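E3 ubiquitin-protein ligase HERC2 (Homo sapiens, PDB 4L1M) acts as an E3 ubiquitin ligase, probably transferring ubiquitin to target proteins through its HECT domain, and carries RCC1-like beta-propeller domains, the first of which is described here. Local coordinates at residues 51-56 / 65-70; 71-76 / 86-91; 270-275 / 314-319; 280-285 / 303-308. All coordinates share one frame; numbering follows the deposited sequence. Where two conformers were deposited one is given.

Overall arrangement
Seven four-stranded antiparallel sheets form the blades of this RCC1-like propeller. From the N terminus, contact 1 (51-56 / 65-70) closes a short loop at the open end of hairpin 55-60/64-69, and contact 2 (71-76 / 86-91) follows in series, joining strands 74-78 and 87-88 of the same blade; their centres lie about 9 Å apart. Far along the chain, contact 3 (270-275 / 314-319) closes a longer loop and packs two successive blades together. Contact 4 (280-285 / 303-308) falls within that loop and pairs the last two strands of the earlier blade. Contacts 1 and 4, about 31 Å apart between centres, lie on opposite sides of the chain's centre.

Contact 1 (51-56 / 65-70); sequences ANLGVT and FLILSR
Arg70 places CG between its own backbone N and carbonyl carbon (chi1 87°) and bends again at chi2, which turns the side chain back toward Leu53. Arg70 NH1 then donates to Leu53 O at 3.0 Å in a fairly straight bond, 163° at the hydrogen. The acceptor lies at the edge of the guanidinium, in its plane, whereas the donor stands well above the carbonyl plane of Leu53 and so is not on a lone pair. The backbone N of Arg70 also donates to Gly54 O (2.8 Å), and one residue thereby holds two consecutive peptide oxygens. Further on, Thr56 N donates to Leu68 O at 3.0 Å, and Thr56 OG1 adds a weak bond to the same oxygen while resting 3.5 Å from Leu68 CD2. Between these bonds Val55 and Ser69 form an antiparallel non-hydrogen-bonded pair, CA to CA 4.9 Å, with diverging side chains. The apolar part centres on Ile67 CG2, which meets Val55 CG2 at 3.7 Å and Leu53 CD1 at 4.0 Å, the leucine crossing the isoleucine at about a right angle. Gly54, with positive phi, closes the type I turn from Ala51 and leads into the strand. This is the open end of an antiparallel beta hairpin, made by the first two strands of a four-stranded RCC1-type propeller blade.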
loop_
_atom_site.group_PDB
_atom_site.type_symbol
_atom_site.label_atom_id
_atom_site.label_comp_id
_atom_site.label_asym_id
_atom_site.label_seq_id
_atom_site.Cartn_x
_atom_site.Cartn_y
_atom_site.Cartn_z
ATOM N N ALA A 51 -2.048 4.591 20.415
ATOM C CA ALA A 51 -1.298 5.807 20.661
ATOM C C ALA A 51 -0.133 5.558 21.621
ATOM O O ALA A 51 0.930 6.177 21.474
ATOM C CB ALA A 51 -2.217 6.887 21.211
ATOM N N ASN A 52 -0.335 4.676 22.607
ATOM C CA ASN A 52 0.728 4.316 23.571
ATOM C C ASN A 52 2.004 3.837 22.890
ATOM O O ASN A 52 3.110 4.119 23.337
ATOM C CB ASN A 52 0.248 3.228 24.531
ATOM C CG ASN A 52 -0.831 3.709 25.494
ATOM O OD1 ASN A 52 -1.203 4.881 25.512
ATOM N ND2 ASN A 52 -1.330 2.795 26.319
ATOM N N LEU A 53 1.840 3.146 21.775
ATOM C CA LEU A 53 2.966 2.627 21.024
ATOM C C LEU A 53 3.816 3.715 20.362
ATOM O O LEU A 53 5.013 3.525 20.156
ATOM C CB LEU A 53 2.475 1.683 19.935
ATOM C CG LEU A 53 1.500 0.550 20.277
ATOM C CD1 LEU A 53 1.465 -0.430 19.110
ATOM C CD2 LEU A 53 1.855 -0.188 21.548
ATOM N N GLY A 54 3.203 4.850 20.023
ATOM C CA GLY A 54 3.891 5.848 19.205
ATOM C C GLY A 54 3.951 5.358 17.775
ATOM O O GLY A 54 4.974 4.844 17.317
ATOM N N VAL A 55 2.842 5.524 17.066
ATOM C CA VAL A 55 2.684 4.978 15.710
ATOM C C VAL A 55 3.409 5.823 14.658
ATOM O O VAL A 55 3.289 7.056 14.652
ATOM C CB VAL A 55 1.203 4.872 15.351
ATOM C CG1 VAL A 55 1.028 4.271 13.983
ATOM C CG2 VAL A 55 0.481 4.026 16.377
ATOM N N THR A 56 4.201 5.163 13.811
ATOM C CA THR A 56 4.861 5.827 12.680
ATOM C C THR A 56 4.309 5.285 11.372
ATOM O O THR A 56 4.317 5.987 10.360
ATOM C CB THR A 56 6.410 5.690 12.702
ATOM O OG1 THR A 56 6.801 4.317 12.526
ATOM C CG2 THR A 56 6.975 6.191 14.003
ATOM N N PHE A 65 -3.752 -6.007 11.181
ATOM C CA PHE A 65 -2.818 -4.979 10.777
ATOM C C PHE A 65 -1.595 -4.980 11.654
ATOM O O PHE A 65 -1.650 -5.399 12.813
ATOM C CB PHE A 65 -3.462 -3.576 10.711
ATOM C CG PHE A 65 -4.031 -3.073 12.016
ATOM C CD1 PHE A 65 -5.201 -3.571 12.514
ATOM C CD2 PHE A 65 -3.425 -2.037 12.702
ATOM C CE1 PHE A 65 -5.732 -3.081 13.705
ATOM C CE2 PHE A 65 -3.959 -1.542 13.876
ATOM C CZ PHE A 65 -5.114 -2.062 14.374
ATOM N N LEU A 66 -0.501 -4.519 11.062
ATOM C CA LEU A 66 0.747 -4.349 11.732
ATOM C C LEU A 66 0.912 -2.887 12.072
ATOM O O LEU A 66 0.501 -2.008 11.297
ATOM C CB LEU A 66 1.894 -4.754 10.812
ATOM C CG LEU A 66 2.032 -6.223 10.435
ATOM C CD1 LEU A 66 3.316 -6.410 9.675
ATOM C CD2 LEU A 66 2.035 -7.136 11.656
ATOM N N ILE A 67 1.526 -2.621 13.221
ATOM C CA ILE A 67 1.828 -1.256 13.637
ATOM C C ILE A 67 3.310 -1.157 13.921
ATOM O O ILE A 67 3.843 -1.985 14.654
ATOM C CB ILE A 67 1.079 -0.892 14.919
ATOM C CG1 ILE A 67 -0.412 -1.226 14.810
ATOM C CG2 ILE A 67 1.244 0.568 15.232
ATOM C CD1 ILE A 67 -0.811 -2.527 15.495
ATOM N N LEU A 68 3.975 -0.155 13.353
ATOM C CA LEU A 68 5.387 0.092 13.634
ATOM C C LEU A 68 5.475 1.224 14.650
ATOM O O LEU A 68 4.860 2.271 14.439
ATOM C CB LEU A 68 6.109 0.501 12.360
ATOM C CG LEU A 68 7.598 0.833 12.509
ATOM C CD1 LEU A 68 8.334 -0.395 12.998
ATOM C CD2 LEU A 68 8.203 1.346 11.204
ATOM N N SER A 69 6.256 1.016 15.717
ATOM C CA SER A 69 6.402 2.001 16.794
ATOM C C SER A 69 7.636 2.849 16.599
ATOM O O SER A 69 8.594 2.436 15.922
ATOM C CB SER A 69 6.542 1.326 18.153
ATOM O OG SER A 69 6.208 -0.027 18.081
ATOM N N ARG A 70 7.619 4.044 17.193
ATOM C CA ARG A 70 8.752 4.981 17.154
ATOM C C ARG A 70 10.080 4.271 17.494
ATOM O O ARG A 70 11.120 4.557 16.880
ATOM C CB ARG A 70 8.477 6.177 18.085
ATOM C CG ARG A 70 8.864 6.011 19.535
ATOM C CD ARG A 70 8.000 5.054 20.330
ATOM N NE ARG A 70 8.625 4.839 21.648
ATOM C CZ ARG A 70 8.159 4.026 22.596
ATOM N NH1 ARG A 70 7.036 3.339 22.407
ATOM N NH2 ARG A 70 8.822 3.916 23.762
#

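Contact 2 (71-76 / 86-91); sequences NGRVYT and PQLVQG
The antiparallel hairpin of strands 74-78 and 87-88 forms the last two strands of a four-stranded blade, and Tyr75 and Leu88 face each other across it as a non-hydrogen-bonded pair with CA atoms 4.4 Å apart. Their side chains share one face of the sheet. Leu88 CD1 lies over a face of the Tyr75 ring, shifted toward its rim, in a CH-pi contact 4.0 Å from the centroid and 26° off the ring normal. With Leu88 CG opposite the backbone N (chi1 -172°), its chain extends toward the ring and crosses the tyrosine at a slant. On the same tyrosine, Pro86 CB packs against Tyr75 CB at 3.8 Å, and Pro86 O sits near the ring plane at its edge.

The neighbouring pair, Thr76 with Gln87, is hydrogen-bonded in both directions: Thr76 N donates to Gln87 O (2.7 Å), and Gln87 N returns a bond to Thr76 O at 2.9 Å. A third bond, Val89 N to Val74 O (2.9 Å), extends the pairing beyond Tyr75. In the propeller this strand pair completes a blade begun by strands 55-60 and 64-69; Val74 turns to Leu68 of that same blade and to Ile97 and Ile100 of the next.

Val74 CG1 and Val89 CG2 meet at 3.8 Å, the two valines lying side by side and pointing the same way. At the entry to the hairpin, Asn71 OD1 accepts from Arg73 N at 3.2 Å, an Asx turn in which the donor stands above the carbonyl plane.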
loop_
_atom_site.group_PDB
_atom_site.type_symbol
_atom_site.label_atom_id
_atom_site.label_comp_id
_atom_site.label_asym_id
_atom_site.label_seq_id
_atom_site.Cartn_x
_atom_site.Cartn_y
_atom_site.Cartn_z
ATOM N N ASN A 71 10.024 3.327 18.441
ATOM C CA ASN A 71 11.212 2.598 18.917
ATOM C C ASN A 71 11.618 1.412 18.022
ATOM O O ASN A 71 12.518 0.676 18.357
ATOM C CB ASN A 71 11.033 2.137 20.395
ATOM C CG ASN A 71 9.975 1.024 20.564
ATOM O OD1 ASN A 71 9.280 0.633 19.610
ATOM N ND2 ASN A 71 9.857 0.511 21.771
ATOM N N GLY A 72 10.944 1.218 16.903
ATOM C CA GLY A 72 11.350 0.203 15.945
ATOM C C GLY A 72 10.860 -1.189 16.269
ATOM O O GLY A 72 11.428 -2.184 15.806
ATOM N N ARG A 73 9.803 -1.275 17.067
ATOM C CA ARG A 73 9.145 -2.544 17.276
ATOM C C ARG A 73 7.860 -2.625 16.456
ATOM O O ARG A 73 7.297 -1.617 16.071
ATOM C CB ARG A 73 8.879 -2.744 18.754
ATOM C CG ARG A 73 10.156 -2.933 19.546
ATOM C CD ARG A 73 9.862 -3.026 21.029
ATOM N NE ARG A 73 11.051 -2.749 21.843
ATOM C CZ ARG A 73 11.047 -2.599 23.170
ATOM N NH1 ARG A 73 9.911 -2.700 23.868
ATOM N NH2 ARG A 73 12.186 -2.339 23.807
ATOM N N VAL A 74 7.411 -3.848 16.222
ATOM C CA VAL A 74 6.254 -4.141 15.405
ATOM C C VAL A 74 5.179 -4.895 16.215
ATOM O O VAL A 74 5.473 -5.873 16.908
ATOM C CB VAL A 74 6.667 -4.985 14.211
ATOM C CG1 VAL A 74 5.446 -5.416 13.400
ATOM C CG2 VAL A 74 7.612 -4.206 13.313
ATOM N N TYR A 75 3.936 -4.428 16.128
ATOM C CA TYR A 75 2.846 -5.036 16.846
ATOM C C TYR A 75 1.799 -5.472 15.881
ATOM O O TYR A 75 1.709 -4.937 14.763
ATOM C CB TYR A 75 2.235 -4.044 17.818
ATOM C CG TYR A 75 3.189 -3.638 18.904
ATOM C CD1 TYR A 75 4.201 -2.730 18.644
ATOM C CD2 TYR A 75 3.113 -4.189 20.173
ATOM C CE1 TYR A 75 5.098 -2.363 19.633
ATOM C CE2 TYR A 75 4.019 -3.833 21.156
ATOM C CZ TYR A 75 5.005 -2.916 20.876
ATOM O OH TYR A 75 5.911 -2.508 21.828
ATOM N N THR A 76 0.987 -6.438 16.300
ATOM C CA THR A 76 -0.082 -6.925 15.449
ATOM C C THR A 76 -1.404 -6.912 16.197
ATOM O O THR A 76 -1.448 -7.181 17.404
ATOM C CB THR A 76 0.243 -8.341 14.876
ATOM O OG1 THR A 76 -0.781 -8.741 13.961
ATOM C CG2 THR A 76 0.378 -9.409 15.982
ATOM N N PRO A 86 -2.612 -4.555 21.083
ATOM C CA PRO A 86 -1.667 -5.025 20.099
ATOM C C PRO A 86 -0.562 -5.830 20.721
ATOM O O PRO A 86 -0.014 -5.467 21.763
ATOM C CB PRO A 86 -1.112 -3.729 19.487
ATOM C CG PRO A 86 -2.015 -2.643 19.981
ATOM C CD PRO A 86 -2.506 -3.109 21.297
ATOM N N GLN A 87 -0.223 -6.915 20.059
ATOM C CA GLN A 87 0.746 -7.846 20.594
ATOM C C GLN A 87 2.036 -7.691 19.822
ATOM O O GLN A 87 2.048 -7.432 18.618
ATOM C CB GLN A 87 0.236 -9.279 20.493
ATOM C CG GLN A 87 -1.037 -9.529 21.267
ATOM C CD GLN A 87 -0.843 -9.374 22.755
ATOM O OE1 GLN A 87 -0.154 -10.175 23.395
ATOM N NE2 GLN A 87 -1.468 -8.345 23.325
ATOM N N LEU A 88 3.123 -7.850 20.557
ATOM C CA LEU A 88 4.444 -7.701 20.023
ATOM C C LEU A 88 4.680 -8.851 19.058
ATOM O O LEU A 88 4.394 -9.986 19.392
ATOM C CB LEU A 88 5.461 -7.755 21.180
ATOM C CG LEU A 88 6.917 -7.420 20.834
ATOM C CD1 LEU A 88 7.073 -5.950 20.473
ATOM C CD2 LEU A 88 7.832 -7.775 22.003
ATOM N N VAL A 89 5.183 -8.545 17.868
ATOM C CA VAL A 89 5.616 -9.569 16.950
ATOM C C VAL A 89 6.986 -10.046 17.403
ATOM O O VAL A 89 7.939 -9.318 17.359
ATOM C CB VAL A 89 5.660 -9.048 15.502
ATOM C CG1 VAL A 89 6.201 -10.120 14.554
ATOM C CG2 VAL A 89 4.259 -8.608 15.065
ATOM N N GLN A 90 7.060 -11.284 17.863
ATOM C CA GLN A 90 8.313 -11.886 18.314
ATOM C C GLN A 90 9.214 -12.238 17.120
ATOM O O GLN A 90 8.732 -12.553 16.028
ATOM C CB GLN A 90 7.996 -13.149 19.137
ATOM C CG GLN A 90 7.305 -12.857 20.473
ATOM C CD GLN A 90 8.213 -12.157 21.475
ATOM O OE1 GLN A 90 9.415 -12.023 21.249
ATOM N NE2 GLN A 90 7.640 -11.698 22.586
ATOM N N GLY A 91 10.519 -12.199 17.331
ATOM C CA GLY A 91 11.461 -12.551 16.277
ATOM C C GLY A 91 12.060 -11.344 15.589
ATOM O O GLY A 91 12.958 -11.489 14.763
#

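Contact 3 (270-275 / 314-319); sequences FSIALT and IDVAAG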
loop_
_atom_site.group_PDB
_atom_site.type_symbol
_atom_site.label_atom_id
_atom_site.label_comp_id
_atom_site.label_asym_id
_atom_site.label_seq_id
_atom_site.Cartn_x
_atom_site.Cartn_y
_atom_site.Cartn_z
ATOM N N PHE A 270 -7.828 -1.502 -9.462
ATOM C CA PHE A 270 -7.636 -0.110 -9.885
ATOM C C PHE A 270 -6.316 0.453 -9.390
ATOM O O PHE A 270 -5.692 -0.097 -8.498
ATOM C CB PHE A 270 -8.809 0.798 -9.475
ATOM C CG PHE A 270 -8.833 1.183 -8.015
ATOM C CD1 PHE A 270 -9.369 0.342 -7.077
ATOM C CD2 PHE A 270 -8.388 2.417 -7.602
ATOM C CE1 PHE A 270 -9.438 0.717 -5.730
ATOM C CE2 PHE A 270 -8.451 2.797 -6.261
ATOM C CZ PHE A 270 -8.966 1.937 -5.326
ATOM N N SER A 271 -5.924 1.559 -9.990
ATOM C CA SER A 271 -4.608 2.090 -9.841
ATOM C C SER A 271 -4.673 3.583 -9.561
ATOM O O SER A 271 -5.613 4.261 -9.957
ATOM C CB SER A 271 -3.853 1.852 -11.136
ATOM O OG SER A 271 -3.804 0.466 -11.432
ATOM N N ILE A 272 -3.646 4.078 -8.883
ATOM C CA ILE A 272 -3.548 5.454 -8.441
ATOM C C ILE A 272 -2.129 5.975 -8.714
ATOM O O ILE A 272 -1.150 5.270 -8.488
ATOM C CB ILE A 272 -3.748 5.506 -6.921
ATOM C CG1 ILE A 272 -5.172 5.119 -6.534
ATOM C CG2 ILE A 272 -3.389 6.890 -6.368
ATOM C CD1 ILE A 272 -6.160 6.239 -6.775
ATOM N N ALA A 273 -2.020 7.224 -9.133
ATOM C CA ALA A 273 -0.741 7.898 -9.192
ATOM C C ALA A 273 -0.859 9.273 -8.571
ATOM O O ALA A 273 -1.892 9.930 -8.689
ATOM C CB ALA A 273 -0.304 8.036 -10.621
ATOM N N LEU A 274 0.230 9.723 -7.964
ATOM C CA LEU A 274 0.265 10.971 -7.252
ATOM C C LEU A 274 1.457 11.775 -7.746
ATOM O O LEU A 274 2.558 11.261 -7.782
ATOM C CB LEU A 274 0.427 10.648 -5.766
ATOM C CG LEU A 274 0.674 11.810 -4.825
ATOM C CD1 LEU A 274 -0.469 12.808 -4.897
ATOM C CD2 LEU A 274 0.844 11.274 -3.430
ATOM N N THR A 275 1.247 13.032 -8.124
ATOM C CA THR A 275 2.349 13.873 -8.628
ATOM C C THR A 275 3.086 14.590 -7.504
ATOM O O THR A 275 2.581 14.702 -6.404
ATOM C CB THR A 275 1.865 14.925 -9.643
ATOM O OG1 THR A 275 1.002 15.876 -9.010
ATOM C CG2 THR A 275 1.148 14.279 -10.752
ATOM N N ILE A 314 -0.519 14.969 -0.418
ATOM C CA ILE A 314 0.829 14.480 -0.081
ATOM C C ILE A 314 0.885 12.978 0.145
ATOM O O ILE A 314 1.962 12.413 0.149
ATOM C CB ILE A 314 1.453 15.227 1.133
ATOM C CG1 ILE A 314 0.730 14.894 2.457
ATOM C CG2 ILE A 314 1.476 16.732 0.862
ATOM C CD1 ILE A 314 1.371 15.535 3.664
ATOM N N ASP A 315 -0.258 12.338 0.349
ATOM C CA ASP A 315 -0.313 10.876 0.362
ATOM C C ASP A 315 -1.726 10.377 0.056
ATOM O O ASP A 315 -2.722 11.067 0.297
ATOM C CB ASP A 315 0.157 10.303 1.724
ATOM C CG ASP A 315 0.344 8.753 1.707
ATOM O OD1 ASP A 315 0.596 8.144 0.650
ATOM O OD2 ASP A 315 0.226 8.138 2.768
ATOM N N VAL A 316 -1.787 9.184 -0.505
ATOM C CA VAL A 316 -3.035 8.499 -0.781
ATOM C C VAL A 316 -2.897 7.090 -0.259
ATOM O O VAL A 316 -1.867 6.479 -0.420
ATOM C CB VAL A 316 -3.329 8.414 -2.302
ATOM C CG1 VAL A 316 -4.498 7.469 -2.564
ATOM C CG2 VAL A 316 -3.630 9.792 -2.865
ATOM N N ALA A 317 -3.954 6.584 0.362
ATOM C CA ALA A 317 -3.972 5.215 0.886
ATOM C C ALA A 317 -5.179 4.523 0.264
ATOM O O ALA A 317 -6.297 4.991 0.396
ATOM C CB ALA A 317 -4.065 5.233 2.386
ATOM N N ALA A 318 -4.921 3.440 -0.452
ATOM C CA ALA A 318 -5.955 2.714 -1.170
ATOM C C ALA A 318 -6.246 1.438 -0.435
ATOM O O ALA A 318 -5.377 0.621 -0.302
ATOM C CB ALA A 318 -5.486 2.401 -2.581
ATOM N N GLY A 319 -7.466 1.294 0.072
ATOM C CA GLY A 319 -7.949 0.035 0.619
ATOM C C GLY A 319 -8.402 -0.813 -0.546
ATOM O O GLY A 319 -8.017 -0.547 -1.672
#
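Ile272 and Val316 meet where two successive blades of the propeller pack face against face: strand 270-275 is the second of its blade, strand 313-318 the first of the next. The strand axes run antiparallel, at 173°, and approach to 8.1 Å. That is a spacing between sheets, and no hydrogen bond passes between the two segments.

The apolar contacts therefore carry the interface. Ile272 CG2 touches Val316 CG1 at 4.0 Å, both branches standing anti to their own backbone N. Near the end of the interface, Phe270 brings CZ to 4.5 Å from Ala318 CB, with the methyl placed obliquely to the ring. Ile272 and Leu274 point to the next blade, Ser271 and Ala273 away from it, while the Phe270 ring reaches over from the strand's start.

A polar link between the blades lies just outside the pair: Asp315 OD1 forms a salt bridge with Arg265, a residue of the blade that holds strand 270-275. Ile314 and Asp315 both face Leu326, making a classic beta bulge. Against this part of the backbone rests Leu274, whose CG is anti to its N (chi1 172°); its CD2 lies 3.9 Å from Ile314 O and 4.0 Å from Asp315 CA.

Contact 4 (280-285 / 303-308); sequences VYSWGK and KLLEGL. With SO4 (sulfate ion), chain F.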
loop_
_atom_site.group_PDB
_atom_site.type_symbol
_atom_site.label_atom_id
_atom_site.label_comp_id
_atom_site.label_asym_id
_atom_site.label_seq_id
_atom_site.Cartn_x
_atom_site.Cartn_y
_atom_site.Cartn_z
ATOM N N VAL A 280 -3.742 13.905 -8.294
ATOM C CA VAL A 280 -4.030 12.455 -8.178
ATOM C C VAL A 280 -4.729 11.952 -9.419
ATOM O O VAL A 280 -5.651 12.598 -9.922
ATOM C CB VAL A 280 -4.980 12.167 -7.007
ATOM C CG1 VAL A 280 -5.151 10.678 -6.818
ATOM C CG2 VAL A 280 -4.455 12.806 -5.724
ATOM N N TYR A 281 -4.283 10.813 -9.940
ATOM C CA TYR A 281 -4.946 10.196 -11.067
ATOM C C TYR A 281 -5.385 8.841 -10.641
ATOM O O TYR A 281 -4.651 8.131 -9.964
ATOM C CB TYR A 281 -4.014 10.101 -12.270
ATOM C CG TYR A 281 -3.659 11.449 -12.875
ATOM C CD1 TYR A 281 -2.795 12.321 -12.208
ATOM C CD2 TYR A 281 -4.170 11.850 -14.118
ATOM C CE1 TYR A 281 -2.454 13.544 -12.743
ATOM C CE2 TYR A 281 -3.834 13.082 -14.660
ATOM C CZ TYR A 281 -2.984 13.927 -13.967
ATOM O OH TYR A 281 -2.637 15.143 -14.473
ATOM N N SER A 282 -6.590 8.458 -11.036
ATOM C CA SER A 282 -7.064 7.085 -10.789
ATOM C C SER A 282 -7.621 6.500 -12.071
ATOM O O SER A 282 -8.166 7.215 -12.921
ATOM C CB SER A 282 -8.127 7.056 -9.691
ATOM O OG SER A 282 -9.294 7.753 -10.095
ATOM N N TRP A 283 -7.461 5.192 -12.208
ATOM C CA TRP A 283 -7.980 4.465 -13.357
ATOM C C TRP A 283 -8.103 2.987 -13.007
ATOM O O TRP A 283 -7.598 2.536 -11.961
ATOM C CB TRP A 283 -7.092 4.693 -14.558
ATOM C CG TRP A 283 -5.734 4.121 -14.437
ATOM C CD1 TRP A 283 -5.302 2.961 -14.985
ATOM C CD2 TRP A 283 -4.589 4.715 -13.800
ATOM N NE1 TRP A 283 -3.968 2.764 -14.713
ATOM C CE2 TRP A 283 -3.508 3.822 -13.974
ATOM C CE3 TRP A 283 -4.375 5.893 -13.087
ATOM C CZ2 TRP A 283 -2.229 4.069 -13.443
ATOM C CZ3 TRP A 283 -3.099 6.126 -12.548
ATOM C CH2 TRP A 283 -2.051 5.217 -12.737
ATOM N N GLY A 284 -8.837 2.245 -13.846
ATOM C CA GLY A 284 -9.177 0.846 -13.573
ATOM C C GLY A 284 -10.667 0.607 -13.374
ATOM O O GLY A 284 -11.495 1.282 -13.984
ATOM N N LYS A 285 -11.007 -0.368 -12.534
ATOM C CA LYS A 285 -12.394 -0.785 -12.345
ATOM C C LYS A 285 -13.214 0.278 -11.600
ATOM O O LYS A 285 -12.726 0.881 -10.625
ATOM C CB LYS A 285 -12.409 -2.062 -11.539
ATOM C CG LYS A 285 -13.741 -2.790 -11.464
ATOM C CD LYS A 285 -13.572 -4.131 -10.771
ATOM C CE LYS A 285 -14.899 -4.874 -10.722
ATOM N NZ LYS A 285 -14.845 -6.118 -9.898
ATOM N N LYS A 303 -6.894 9.149 -15.272
ATOM C CA LYS A 303 -7.784 10.294 -15.342
ATOM C C LYS A 303 -7.612 11.140 -14.082
ATOM O O LYS A 303 -7.579 10.603 -12.975
ATOM C CB LYS A 303 -9.216 9.826 -15.461
ATOM C CG LYS A 303 -10.240 10.931 -15.487
ATOM C CD LYS A 303 -11.641 10.356 -15.450
ATOM C CE LYS A 303 -12.609 11.158 -16.292
ATOM N NZ LYS A 303 -12.910 12.472 -15.674
ATOM N N LEU A 304 -7.457 12.449 -14.266
ATOM C CA LEU A 304 -7.291 13.357 -13.164
ATOM C C LEU A 304 -8.519 13.329 -12.271
ATOM O O LEU A 304 -9.647 13.448 -12.745
ATOM C CB LEU A 304 -7.045 14.802 -13.682
ATOM C CG LEU A 304 -6.853 15.923 -12.632
ATOM C CD1 LEU A 304 -5.686 15.633 -11.708
ATOM C CD2 LEU A 304 -6.645 17.270 -13.299
ATOM N N LEU A 305 -8.284 13.215 -10.970
ATOM C CA LEU A 305 -9.362 13.186 -9.975
ATOM C C LEU A 305 -9.781 14.620 -9.611
ATOM O O LEU A 305 -9.176 15.262 -8.758
ATOM C CB LEU A 305 -8.882 12.389 -8.765
ATOM C CG LEU A 305 -9.904 11.930 -7.742
ATOM C CD1 LEU A 305 -11.021 11.149 -8.390
ATOM C CD2 LEU A 305 -9.232 11.061 -6.702
ATOM N N GLU A 306 -10.806 15.122 -10.302
ATOM C CA GLU A 306 -11.169 16.553 -10.252
ATOM C C GLU A 306 -11.573 17.007 -8.842
ATOM O O GLU A 306 -11.271 18.127 -8.431
ATOM C CB GLU A 306 -12.277 16.910 -11.275
ATOM C CG GLU A 306 -11.856 16.928 -12.764
ATOM C CD GLU A 306 -12.936 17.472 -13.721
ATOM N N GLY A 307 -12.213 16.125 -8.085
ATOM C CA GLY A 307 -12.648 16.475 -6.726
ATOM C C GLY A 307 -11.548 16.943 -5.765
ATOM O O GLY A 307 -11.850 17.498 -4.726
ATOM N N LEU A 308 -10.282 16.670 -6.101
ATOM C CA LEU A 308 -9.131 17.080 -5.295
ATOM C C LEU A 308 -8.296 18.219 -5.909
ATOM O O LEU A 308 -7.363 18.690 -5.270
ATOM C CB LEU A 308 -8.223 15.876 -5.023
ATOM C CG LEU A 308 -8.851 14.687 -4.284
ATOM C CD1 LEU A 308 -7.864 13.526 -4.153
ATOM C CD2 LEU A 308 -9.364 15.069 -2.905
HETATM S S SO4 F . -13.893 -6.400 -6.434
HETATM O O1 SO4 F . -13.398 -5.800 -5.194
HETATM O O2 SO4 F . -14.266 -7.804 -6.132
HETATM O O3 SO4 F . -15.076 -5.700 -6.978
HETATM O O4 SO4 F . -12.817 -6.283 -7.445
#
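Tyr281 and Leu304 form an antiparallel non-hydrogen-bonded pair (CA to CA 4.5 Å), with backbone bonds on both sides: Leu305 N donates to Val280 O at 2.9 Å, and Ser282 N to Lys303 O at 3.1 Å. The return bond from Lys303 N to Ser282 O is longer, 3.3 Å, and comes from above the carbonyl plane; Ser282 O has a second donor in His293.

On the face shared with Tyr281, CA and the side chain of Leu304 both lie against the ring. Leu304 CA lies 4.0 Å from the Tyr281 centroid, 30° off the normal, as a CH-pi contact. With CG anti to the backbone N (chi1 180°), the leucine extends along the ring, CD1 over it and offset toward its rim.

Val280 parts its two methyls between two leucines. CG1 runs alongside Leu305, 4.1 Å from CD2, while CG2 meets Leu308 CD1 at 3.8 Å. The 3-10 turn at residues 306-308 brings Leu308 to this side, and both leucines also touch Trp335 and Pro354 of the following blade. Ser282 OG is satisfied by Leu291 O.

Beyond the paired strands, Lys285 extends fully, and its NZ donates to sulfate O3 at 3.0 Å and weakly to O4; Arg290 and Ser268 also hydrogen-bond it. The sulfate probably came from the crystallisation liquor, but two cationic side chains and a hydroxyl gathered round it are consistent with a site that can hold an anion, while the strand pairing, well away from it, rests on backbone bonds and apolar contact.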